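Local coordinates for protein chorismate synthase (Campylobacter jejuni, PDB 1SQ1) that probably catalyses, with reduced FMN as cofactor, the elimination of phosphate from 5-enolpyruvylshikimate-3-phosphate that yields chorismate, the precursor of the aromatic amino acids, at residues G266-N271 with G275-I280. Sequence-based numbering, arbitrary orientation.
Sequences GKFLSN and GILGGI. With SO4 (sulfate ion), chain B.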
loop_
_atom_site.group_PDB
_atom_site.type_symbol
_atom_site.label_atom_id
_atom_site.label_comp_id
_atom_site.label_asym_id
_atom_site.label_seq_id
_atom_site.Cartn_x
_atom_site.Cartn_y
_atom_site.Cartn_z
ATOM N N GLY A 266 31.420 21.720 11.423
ATOM C CA GLY A 266 30.048 21.963 11.831
ATOM C C GLY A 266 29.056 21.487 10.777
ATOM O O GLY A 266 29.019 20.298 10.438
ATOM N N LYS A 267 28.252 22.404 10.247
ATOM C CA LYS A 267 27.273 22.010 9.242
ATOM C C LYS A 267 27.903 21.947 7.834
ATOM O O LYS A 267 29.138 21.952 7.692
ATOM C CB LYS A 267 26.061 22.961 9.273
ATOM C CG LYS A 267 24.668 22.262 9.444
ATOM C CD LYS A 267 24.377 21.235 8.314
ATOM C CE LYS A 267 22.894 20.748 8.236
ATOM N NZ LYS A 267 22.260 20.158 9.486
ATOM N N PHE A 268 27.058 21.863 6.805
ATOM C CA PHE A 268 27.521 21.776 5.418
ATOM C C PHE A 268 27.965 23.132 4.900
ATOM O O PHE A 268 27.386 24.152 5.263
ATOM C CB PHE A 268 26.403 21.217 4.517
ATOM C CG PHE A 268 26.289 19.716 4.548
ATOM C CD1 PHE A 268 27.280 18.921 3.975
ATOM C CD2 PHE A 268 25.216 19.097 5.180
ATOM C CE1 PHE A 268 27.210 17.533 4.032
ATOM C CE2 PHE A 268 25.137 17.705 5.242
ATOM C CZ PHE A 268 26.140 16.924 4.665
ATOM N N LEU A 269 28.998 23.144 4.064
ATOM C CA LEU A 269 29.481 24.403 3.511
ATOM C C LEU A 269 28.541 24.912 2.421
ATOM O O LEU A 269 27.776 25.861 2.631
ATOM C CB LEU A 269 30.896 24.238 2.953
ATOM C CG LEU A 269 32.041 24.352 3.971
ATOM C CD1 LEU A 269 32.193 25.796 4.423
ATOM C CD2 LEU A 269 31.777 23.447 5.166
ATOM N N SER A 270 28.602 24.270 1.260
ATOM C CA SER A 270 27.762 24.618 0.114
ATOM C C SER A 270 26.463 23.808 0.146
ATOM O O SER A 270 26.381 22.810 0.854
ATOM C CB SER A 270 28.536 24.333 -1.175
ATOM O OG SER A 270 29.257 23.109 -1.060
ATOM N N ASN A 271 25.455 24.232 -0.613
ATOM C CA ASN A 271 24.183 23.500 -0.634
ATOM C C ASN A 271 23.751 23.126 -2.047
ATOM O O ASN A 271 22.586 23.283 -2.412
ATOM C CB ASN A 271 23.070 24.322 0.037
ATOM C CG ASN A 271 21.818 23.505 0.298
ATOM O OD1 ASN A 271 21.892 22.302 0.539
ATOM N ND2 ASN A 271 20.664 24.159 0.275
ATOM N N GLY A 275 19.559 20.020 -0.317
ATOM C CA GLY A 275 19.085 19.585 0.987
ATOM C C GLY A 275 18.751 18.108 1.099
ATOM O O GLY A 275 18.120 17.667 2.069
ATOM N N ILE A 276 19.199 17.338 0.113
ATOM C CA ILE A 276 18.942 15.904 0.051
ATOM C C ILE A 276 20.190 15.176 -0.445
ATOM O O ILE A 276 20.795 15.584 -1.431
ATOM C CB ILE A 276 17.786 15.617 -0.934
ATOM C CG1 ILE A 276 16.511 16.328 -0.470
ATOM C CG2 ILE A 276 17.569 14.107 -1.072
ATOM C CD1 ILE A 276 15.312 16.051 -1.331
ATOM N N LEU A 277 20.573 14.103 0.239
ATOM C CA LEU A 277 21.745 13.324 -0.149
ATOM C C LEU A 277 21.420 11.863 0.065
ATOM O O LEU A 277 21.144 11.454 1.189
ATOM C CB LEU A 277 22.950 13.683 0.713
ATOM C CG LEU A 277 23.607 15.034 0.456
ATOM C CD1 LEU A 277 24.352 15.495 1.713
ATOM C CD2 LEU A 277 24.519 14.923 -0.758
ATOM N N GLY A 278 21.451 11.074 -1.004
ATOM C CA GLY A 278 21.130 9.666 -0.878
ATOM C C GLY A 278 19.637 9.436 -0.738
ATOM O O GLY A 278 19.196 8.318 -0.496
ATOM N N GLY A 279 18.851 10.497 -0.882
ATOM C CA GLY A 279 17.413 10.351 -0.767
ATOM C C GLY A 279 16.890 10.707 0.598
ATOM O O GLY A 279 15.698 10.593 0.871
ATOM N N ILE A 280 17.788 11.135 1.473
ATOM C CA ILE A 280 17.382 11.520 2.814
ATOM C C ILE A 280 17.877 12.947 3.013
ATOM O O ILE A 280 18.922 13.323 2.457
ATOM C CB ILE A 280 17.962 10.534 3.884
ATOM C CG1 ILE A 280 19.462 10.723 4.051
ATOM C CG2 ILE A 280 17.718 9.094 3.442
ATOM C CD1 ILE A 280 19.835 11.703 5.152
HETATM S S SO4 B . 21.889 11.661 -4.770
HETATM O O1 SO4 B . 22.942 10.665 -4.477
HETATM O O2 SO4 B . 21.035 11.882 -3.572
HETATM O O3 SO4 B . 22.505 12.947 -5.157
HETATM O O4 SO4 B . 21.041 11.165 -5.873
#
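The Phe268 ring meets Leu277 through its far corner, CZ, which lies 3.7 Å from Leu277 CD1; the methyl approaches obliquely, and the two side chains reach toward each other from opposite directions. The Phe268 side chain also touches Asn282, in the loop after strand 280-281. The other flat group, the Asn271 amide, turns OD1 to the backbone of Gly275. With CG anti to the backbone N (chi1 -168°), the amide oxygen comes near Gly275, yet OD1 and Gly275 N, 3.4 Å apart, are too poorly angled for a hydrogen bond. Gly275 N has a weak hydrogen bond to Ser273 OG within the connecting residues. The pair illustrates how a loop can lie against the hairpin that follows it with one apolar touch and no hydrogen bond between the two segments. The regular hydrogen bonding lies within the hairpin: a type I' turn runs from Leu277 to Ile280, with Leu277 N bonded to Ile280 O at 2.9 Å and a weak return bond from Ile280 N to Leu277 O. Gly278 and Gly279 supply the positive phi angles of such a turn, and Gly278 N donates to sulfate O2 at 2.7 Å. The sulfate, probably from the crystallisation liquor, also bonds Ala239 N of the second subunit, whose Lys293 packs on Leu277. Ile276, its CB directed away from 266-271, packs against helix 226-235 and Leu286 of strand 286-292.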